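Local coordinates for ribulose-bisphosphate carboxylase (Alicyclobacillus acidocaldarius subsp. acidocaldarius, PDB 4NAS), which belongs to the RuBisCO large-chain family, joining an alpha/beta N-terminal domain to a TIM-barrel domain, and holds bound calcium ions, at residues R18-K23 / D71-A76; G62-D67 / E77-Y82. All blocks are in the same frame, centred on the assembly; numbering follows the deposited sequence.

Interaction 1: residues R18-K23 / D71-A76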
ATOM      1  N   ARG B  18       7.633  17.469   3.366  1.00 21.78           N
ATOM      2  CA  ARG B  18       7.095  18.765   2.963  1.00 25.60           C
ATOM      3  C   ARG B  18       5.717  18.874   3.598  1.00 27.98           C
ATOM      4  O   ARG B  18       4.872  17.989   3.408  1.00 24.06           O
ATOM      5  CB  ARG B  18       6.918  18.826   1.433  1.00 21.69           C
ATOM      6  CG  ARG B  18       6.288  20.151   0.941  1.00 29.39           C
ATOM      7  CD  ARG B  18       5.550  19.977  -0.394  1.00 37.51           C
ATOM      8  NE  ARG B  18       5.019  21.239  -0.915  1.00 46.35           N
ATOM      9  CZ  ARG B  18       3.799  21.718  -0.664  1.00 48.20           C
ATOM     10  NH1 ARG B  18       2.956  21.056   0.117  1.00 48.12           N
ATOM     11  NH2 ARG B  18       3.418  22.870  -1.196  1.00 51.25           N
ATOM     12  N   LEU B  19       5.463  19.955   4.322  1.00 21.75           N
ATOM     13  CA  LEU B  19       4.181  20.102   5.020  1.00 24.30           C
ATOM     14  C   LEU B  19       3.753  21.560   5.133  1.00 27.00           C
ATOM     15  O   LEU B  19       4.583  22.475   5.027  1.00 26.84           O
ATOM     16  CB  LEU B  19       4.250  19.468   6.410  1.00 31.09           C
ATOM     17  CG  LEU B  19       5.385  19.911   7.349  1.00 37.16           C
ATOM     18  CD1 LEU B  19       5.038  21.157   8.143  1.00 35.94           C
ATOM     19  CD2 LEU B  19       5.791  18.795   8.297  1.00 43.11           C
ATOM     20  N   ARG B  20       2.455  21.765   5.352  1.00 25.59           N
ATOM     21  CA  ARG B  20       1.906  23.100   5.582  1.00 37.65           C
ATOM     22  C   ARG B  20       1.483  23.232   7.045  1.00 38.08           C
ATOM     23  O   ARG B  20       0.870  22.322   7.599  1.00 31.77           O
ATOM     24  CB  ARG B  20       0.713  23.349   4.655  1.00 29.18           C
ATOM     25  CG  ARG B  20       0.016  24.671   4.879  1.00 31.90           C
ATOM     26  CD  ARG B  20      -1.068  24.905   3.843  1.00 38.86           C
ATOM     27  NE  ARG B  20      -1.745  26.181   4.062  1.00 47.07           N
ATOM     28  CZ  ARG B  20      -2.114  27.019   3.093  1.00 47.39           C
ATOM     29  NH1 ARG B  20      -1.864  26.727   1.824  1.00 42.51           N
ATOM     30  NH2 ARG B  20      -2.724  28.161   3.397  1.00 45.31           N
ATOM     31  N   ASP B  21       1.813  24.354   7.676  1.00 38.38           N
ATOM     32  CA  ASP B  21       1.426  24.575   9.066  1.00 35.97           C
ATOM     33  C   ASP B  21       1.681  26.023   9.435  1.00 43.50           C
ATOM     34  O   ASP B  21       1.977  26.842   8.565  1.00 46.56           O
ATOM     35  CB  ASP B  21       2.210  23.655  10.001  1.00 37.53           C
ATOM     36  CG  ASP B  21       1.417  23.261  11.239  1.00 41.93           C
ATOM     37  OD1 ASP B  21       0.683  24.111  11.785  1.00 43.25           O
ATOM     38  OD2 ASP B  21       1.534  22.090  11.669  1.00 43.92           O
ATOM     39  N   ARG B  22       1.556  26.344  10.719  1.00 47.10           N
ATOM     40  CA  ARG B  22       1.872  27.687  11.195  1.00 52.79           C
ATOM     41  C   ARG B  22       3.315  27.738  11.690  1.00 54.19           C
ATOM     42  O   ARG B  22       3.831  26.758  12.237  1.00 51.86           O
ATOM     43  CB  ARG B  22       0.903  28.130  12.290  1.00 57.54           C
ATOM     44  CG  ARG B  22      -0.545  28.109  11.853  1.00 59.63           C
ATOM     45  CD  ARG B  22      -1.408  29.045  12.688  1.00 67.90           C
ATOM     46  NE  ARG B  22      -1.064  30.453  12.493  1.00 68.54           N
ATOM     47  CZ  ARG B  22      -1.359  31.154  11.402  1.00 66.72           C
ATOM     48  NH1 ARG B  22      -1.010  32.430  11.317  1.00 66.89           N
ATOM     49  NH2 ARG B  22      -1.995  30.576  10.387  1.00 65.11           N
ATOM     50  N   LYS B  23       3.958  28.884  11.488  1.00 53.96           N
ATOM     51  CA  LYS B  23       5.387  29.029  11.753  1.00 53.60           C
ATOM     52  C   LYS B  23       5.812  28.686  13.182  1.00 51.64           C
ATOM     53  O   LYS B  23       6.826  28.010  13.387  1.00 51.79           O
ATOM     54  CB  LYS B  23       5.846  30.444  11.410  1.00 58.18           C
ATOM     55  CG  LYS B  23       6.517  30.571  10.057  1.00 59.06           C
ATOM     56  CD  LYS B  23       7.108  31.966   9.904  1.00 63.33           C
ATOM     57  CE  LYS B  23       8.057  32.286  11.050  1.00 66.65           C
ATOM     58  NZ  LYS B  23       8.489  33.713  11.039  1.00 73.10           N
ATOM     59  N   ASP B  71      -2.276  33.998   4.381  1.00 47.11           N
ATOM     60  CA  ASP B  71      -3.161  33.583   5.467  1.00 50.35           C
ATOM     61  C   ASP B  71      -2.391  33.136   6.718  1.00 49.06           C
ATOM     62  O   ASP B  71      -2.987  32.670   7.686  1.00 51.21           O
ATOM     63  CB  ASP B  71      -4.177  32.524   5.010  1.00 54.33           C
ATOM     64  CG  ASP B  71      -3.532  31.213   4.590  1.00 62.00           C
ATOM     65  OD1 ASP B  71      -2.345  30.976   4.903  1.00 60.98           O
ATOM     66  OD2 ASP B  71      -4.238  30.399   3.955  1.00 67.47           O
ATOM     67  N   GLY B  72      -1.066  33.272   6.682  1.00 47.76           N
ATOM     68  CA  GLY B  72      -0.237  33.010   7.848  1.00 42.67           C
ATOM     69  C   GLY B  72       0.346  31.609   7.878  1.00 41.82           C
ATOM     70  O   GLY B  72       1.204  31.304   8.711  1.00 42.92           O
ATOM     71  N   ASP B  73      -0.112  30.752   6.969  1.00 39.20           N
ATOM     72  CA  ASP B  73       0.431  29.405   6.869  1.00 35.97           C
ATOM     73  C   ASP B  73       1.809  29.420   6.232  1.00 39.92           C
ATOM     74  O   ASP B  73       2.134  30.292   5.419  1.00 41.30           O
ATOM     75  CB  ASP B  73      -0.484  28.504   6.035  1.00 37.88           C
ATOM     76  CG  ASP B  73      -1.663  27.971   6.820  1.00 43.29           C
ATOM     77  OD1 ASP B  73      -1.832  28.344   8.001  1.00 42.49           O
ATOM     78  OD2 ASP B  73      -2.432  27.181   6.241  1.00 46.03           O
ATOM     79  N   VAL B  74       2.613  28.426   6.589  1.00 31.77           N
ATOM     80  CA  VAL B  74       3.924  28.261   6.002  1.00 33.45           C
ATOM     81  C   VAL B  74       3.987  26.909   5.271  1.00 34.15           C
ATOM     82  O   VAL B  74       3.293  25.955   5.641  1.00 28.01           O
ATOM     83  CB  VAL B  74       5.010  28.355   7.103  1.00 50.53           C
ATOM     84  CG1 VAL B  74       5.055  27.089   7.947  1.00 52.13           C
ATOM     85  CG2 VAL B  74       6.345  28.607   6.504  1.00 55.80           C
ATOM     86  N   VAL B  75       4.773  26.830   4.208  1.00 29.13           N
ATOM     87  CA  VAL B  75       5.148  25.520   3.690  1.00 30.63           C
ATOM     88  C   VAL B  75       6.595  25.317   4.079  1.00 31.59           C
ATOM     89  O   VAL B  75       7.436  26.184   3.856  1.00 33.26           O
ATOM     90  CB  VAL B  75       4.955  25.376   2.178  1.00 27.01           C
ATOM     91  CG1 VAL B  75       5.578  24.071   1.682  1.00 32.09           C
ATOM     92  CG2 VAL B  75       3.477  25.402   1.843  1.00 33.66           C
ATOM     93  N   ALA B  76       6.874  24.184   4.704  1.00 27.75           N
ATOM     94  CA  ALA B  76       8.204  23.934   5.214  1.00 27.51           C
ATOM     95  C   ALA B  76       8.659  22.514   4.947  1.00 29.04           C
ATOM     96  O   ALA B  76       7.845  21.614   4.677  1.00 27.03           O
ATOM     97  CB  ALA B  76       8.260  24.238   6.708  1.00 28.18           C
TER
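Leu19 and Ala76 form a hydrogen-bonded pair where strands 12-22 and 73-83 run antiparallel in the mixed beta sheet of the N-terminal domain. Leu19 N gives to Ala76 O and Ala76 N to Leu19 O, both at 2.9 Å. Asp21 and Val74 make the next such pair, and Arg20 stands against Val75 between them. This part is the tight one: Leu19, Val74 and Ala76 are buried on one face, where all three meet Leu26 of helix 26-36, and Val74 CG1 lies 3.1 Å from Asp21 O.

The other face, where Arg20 stands beside Val75, and the turn are more polar and more open to solvent. Arg20 keeps an extended chain with CG anti to its backbone N (chi1 176°), which carries the guanidinium to two carboxylates. Asp71 OD2 sits at its edge, in plane, 2.8 Å from Arg20 NH2. Asp73 OD2 takes NE at a modelled length too short to trust, its carboxylate turned 81° from the guanidinium. An Asx turn, with Asp73 N giving to Asp71 OD1 at 3.1 Å, ties the Asp71 carboxylate to the backbone of Asp73. Farther out, exposed Arg22 bends back so that NH2 comes 3.3 Å from Asp73 OD1, with Gly72 O over one guanidinium face. At the far end, Val75 CG1 lies over one face of the Arg18 guanidinium, offset toward its rim, 3.8 Å from Arg18 CZ.

Interaction 2: residues G62-D67 / E77-Y82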
ATOM      1  N   GLY B  62      16.696  19.199  10.686  1.00 33.69           N
ATOM      2  CA  GLY B  62      16.549  20.496  10.049  1.00 34.00           C
ATOM      3  C   GLY B  62      15.111  20.917   9.820  1.00 32.48           C
ATOM      4  O   GLY B  62      14.225  20.087   9.610  1.00 25.07           O
ATOM      5  N   ILE B  63      14.887  22.226   9.891  1.00 38.21           N
ATOM      6  CA  ILE B  63      13.597  22.829   9.574  1.00 36.76           C
ATOM      7  C   ILE B  63      13.822  23.966   8.585  1.00 34.49           C
ATOM      8  O   ILE B  63      14.581  24.882   8.868  1.00 34.48           O
ATOM      9  CB  ILE B  63      12.929  23.428  10.820  1.00 34.33           C
ATOM     10  CG1 ILE B  63      12.790  22.373  11.926  1.00 33.74           C
ATOM     11  CG2 ILE B  63      11.584  24.044  10.455  1.00 35.14           C
ATOM     12  CD1 ILE B  63      11.858  22.774  13.022  1.00 32.33           C
ATOM     13  N   ARG B  64      13.165  23.902   7.432  1.00 32.96           N
ATOM     14  CA  ARG B  64      13.356  24.888   6.376  1.00 31.83           C
ATOM     15  C   ARG B  64      12.019  25.437   5.886  1.00 31.58           C
ATOM     16  O   ARG B  64      11.219  24.718   5.296  1.00 31.12           O
ATOM     17  CB  ARG B  64      14.117  24.275   5.195  1.00 36.73           C
ATOM     18  CG  ARG B  64      15.515  23.762   5.524  1.00 36.74           C
ATOM     19  CD  ARG B  64      16.166  23.127   4.306  1.00 38.01           C
ATOM     20  NE  ARG B  64      15.505  21.888   3.887  1.00 33.06           N
ATOM     21  CZ  ARG B  64      15.739  20.703   4.444  1.00 32.28           C
ATOM     22  NH1 ARG B  64      16.613  20.604   5.441  1.00 27.23           N
ATOM     23  NH2 ARG B  64      15.108  19.621   4.010  1.00 33.61           N
ATOM     24  N   VAL B  65      11.787  26.722   6.121  1.00 27.38           N
ATOM     25  CA  VAL B  65      10.587  27.373   5.625  1.00 38.92           C
ATOM     26  C   VAL B  65      10.735  27.627   4.125  1.00 40.04           C
ATOM     27  O   VAL B  65      11.698  28.257   3.690  1.00 44.44           O
ATOM     28  CB  VAL B  65      10.349  28.701   6.357  1.00 38.77           C
ATOM     29  CG1 VAL B  65       9.412  29.584   5.568  1.00 38.88           C
ATOM     30  CG2 VAL B  65       9.813  28.449   7.755  1.00 37.86           C
ATOM     31  N   LEU B  66       9.799  27.117   3.332  1.00 38.36           N
ATOM     32  CA  LEU B  66       9.888  27.268   1.885  1.00 35.16           C
ATOM     33  C   LEU B  66       9.095  28.479   1.407  1.00 41.98           C
ATOM     34  O   LEU B  66       9.516  29.187   0.494  1.00 40.55           O
ATOM     35  CB  LEU B  66       9.415  26.014   1.169  1.00 33.00           C
ATOM     36  CG  LEU B  66      10.168  24.721   1.490  1.00 37.30           C
ATOM     37  CD1 LEU B  66       9.870  23.673   0.441  1.00 36.04           C
ATOM     38  CD2 LEU B  66      11.679  24.955   1.618  1.00 37.29           C
ATOM     39  N   ASP B  67       7.951  28.725   2.035  1.00 42.95           N
ATOM     40  CA  ASP B  67       7.117  29.857   1.648  1.00 47.91           C
ATOM     41  C   ASP B  67       6.199  30.280   2.791  1.00 49.35           C
ATOM     42  O   ASP B  67       5.784  29.463   3.611  1.00 48.54           O
ATOM     43  CB  ASP B  67       6.291  29.522   0.400  1.00 50.52           C
ATOM     44  CG  ASP B  67       5.562  30.730  -0.155  1.00 64.68           C
ATOM     45  OD1 ASP B  67       6.215  31.779  -0.355  1.00 74.70           O
ATOM     46  OD2 ASP B  67       4.336  30.637  -0.378  1.00 67.11           O
ATOM     47  N   GLU B  77       9.972  22.328   5.001  1.00 23.19           N
ATOM     48  CA  GLU B  77      10.558  21.001   5.018  1.00 21.27           C
ATOM     49  C   GLU B  77      11.118  20.752   6.406  1.00 33.25           C
ATOM     50  O   GLU B  77      11.685  21.648   7.034  1.00 33.09           O
ATOM     51  CB  GLU B  77      11.671  20.870   3.983  1.00 29.10           C
ATOM     52  CG  GLU B  77      11.149  20.659   2.569  1.00 34.75           C
ATOM     53  CD  GLU B  77      12.254  20.416   1.572  1.00 35.20           C
ATOM     54  OE1 GLU B  77      13.432  20.380   1.986  1.00 39.84           O
ATOM     55  OE2 GLU B  77      11.941  20.264   0.371  1.00 33.56           O
ATOM     56  N   ILE B  78      10.932  19.536   6.893  1.00 27.77           N
ATOM     57  CA  ILE B  78      11.481  19.145   8.175  1.00 24.02           C
ATOM     58  C   ILE B  78      12.241  17.866   7.915  1.00 28.50           C
ATOM     59  O   ILE B  78      11.760  17.027   7.154  1.00 26.31           O
ATOM     60  CB  ILE B  78      10.357  18.885   9.170  1.00 29.11           C
ATOM     61  CG1 ILE B  78       9.658  20.198   9.514  1.00 33.40           C
ATOM     62  CG2 ILE B  78      10.887  18.224  10.422  1.00 34.04           C
ATOM     63  CD1 ILE B  78       8.404  20.013  10.311  1.00 39.25           C
ATOM     64  N   ASP B  79      13.431  17.735   8.502  1.00 23.67           N
ATOM     65  CA  ASP B  79      14.195  16.488   8.425  1.00 23.84           C
ATOM     66  C   ASP B  79      14.180  15.822   9.801  1.00 24.90           C
ATOM     67  O   ASP B  79      14.512  16.470  10.796  1.00 24.66           O
ATOM     68  CB  ASP B  79      15.663  16.755   8.032  1.00 29.06           C
ATOM     69  CG  ASP B  79      15.819  17.402   6.656  1.00 27.10           C
ATOM     70  OD1 ASP B  79      14.975  17.197   5.766  1.00 27.51           O
ATOM     71  OD2 ASP B  79      16.831  18.113   6.467  1.00 31.80           O
ATOM     72  N   ILE B  80      13.793  14.547   9.867  1.00 23.03           N
ATOM     73  CA  ILE B  80      13.792  13.799  11.133  1.00 25.59           C
ATOM     74  C   ILE B  80      14.705  12.563  11.028  1.00 24.78           C
ATOM     75  O   ILE B  80      14.648  11.829  10.029  1.00 23.13           O
ATOM     76  CB  ILE B  80      12.366  13.334  11.529  1.00 23.49           C
ATOM     77  CG1 ILE B  80      11.390  14.516  11.609  1.00 24.84           C
ATOM     78  CG2 ILE B  80      12.386  12.573  12.851  1.00 23.65           C
ATOM     79  CD1 ILE B  80      11.777  15.577  12.653  1.00 27.38           C
ATOM     80  N   ALA B  81      15.559  12.349  12.031  1.00 25.67           N
ATOM     81  CA  ALA B  81      16.421  11.164  12.078  1.00 29.19           C
ATOM     82  C   ALA B  81      15.834  10.072  12.983  1.00 29.39           C
ATOM     83  O   ALA B  81      15.590  10.309  14.167  1.00 30.94           O
ATOM     84  CB  ALA B  81      17.819  11.537  12.541  1.00 33.97           C
ATOM     85  N   TYR B  82      15.606   8.893  12.409  1.00 22.32           N
ATOM     86  CA  TYR B  82      15.071   7.728  13.126  1.00 27.70           C
ATOM     87  C   TYR B  82      16.148   6.664  13.271  1.00 27.86           C
ATOM     88  O   TYR B  82      16.557   6.058  12.278  1.00 35.18           O
ATOM     89  CB  TYR B  82      13.897   7.099  12.358  1.00 19.09           C
ATOM     90  CG  TYR B  82      12.738   8.035  12.132  1.00 29.18           C
ATOM     91  CD1 TYR B  82      12.728   8.899  11.033  1.00 17.95           C
ATOM     92  CD2 TYR B  82      11.652   8.065  13.001  1.00 25.97           C
ATOM     93  CE1 TYR B  82      11.686   9.758  10.817  1.00 20.82           C
ATOM     94  CE2 TYR B  82      10.581   8.930  12.768  1.00 34.54           C
ATOM     95  CZ  TYR B  82      10.616   9.774  11.671  1.00 17.80           C
ATOM     96  OH  TYR B  82       9.596  10.650  11.403  1.00 21.92           O
TER
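Arg64 forms salt bridges with both Glu77 and Asp79 across the beta hairpin of strands 59-68 and 73-83, in the N-terminal domain. It illustrates how one arginine can serve two acids spaced two residues apart on the neighbouring strand, since alternate residues point to the same face. The Arg64 chain starts with CG beside the backbone N and then bends at chi3 (-67°), which turns the guanidinium across the second strand and lays its edges against the acids.

Glu77 is held side-on. Its OE1 alone takes both donors, Arg64 NH2 at 2.7 Å and Arg64 NE at 3.2 Å, and lies in the guanidinium plane while the carboxylate stands upright to it, the planes 90° apart; both nitrogens meet OE1 on its anti side, somewhat out of the carboxylate plane, the NE bond being the longer and more bent. Asp79 is held end-on, with the planes 45° apart. Here Arg64 NH1 reaches OD2 at 2.7 Å from above the carboxylate plane, and Arg64 NH2 meets OD1 on its syn side but tilted out of the carboxylate plane, at 3.0 Å. NH2 thus bridges the two acids, and Thr16 OG1 on the adjoining strand is a further hydrogen-bond partner of OD1, tying the network to strand 12-22.

Beneath the charges, Arg64 and Glu77 are a hydrogen-bonded backbone pair, with Arg64 N 2.7 Å from Glu77 O. On the opposite face Ile63 and Ile78 come together more loosely, Ile63 CG2 to Ile78 CG1 at 4.4 Å, and both side chains touch helix 26-36, Ile63 at Glu27 and Ile78 at Ala30. Toward the hairpin turn, Leu66 and Asp67 both face Val75 in a classic beta bulge, and Leu66 CD1 rests 3.9 Å from Glu77 CG.

In the fold
Strand 73-83 is common to both contacts and lies between its partners, pairing with strand 12-22 in interaction 1 and with strand 59-68 in interaction 2; the centres of the two contacts lie about 12 Å apart. Interaction 1 is partly buried and lies between two inner strands; interaction 2 is a surface contact against the outermost strand at that side of the sheet. In each, apolar side chains meet helix 26-36 on one face, joined in interaction 1 by Asp21, which salt-bridges Arg29, and arginine-acid networks gather mainly on the other: two arginines and two aspartates near a turn in 18-23/71-76, one arginine between two acids in 62-67/77-82. Val75 joins them, its backbone probably hydrogen-bonding Leu66 and Asp67.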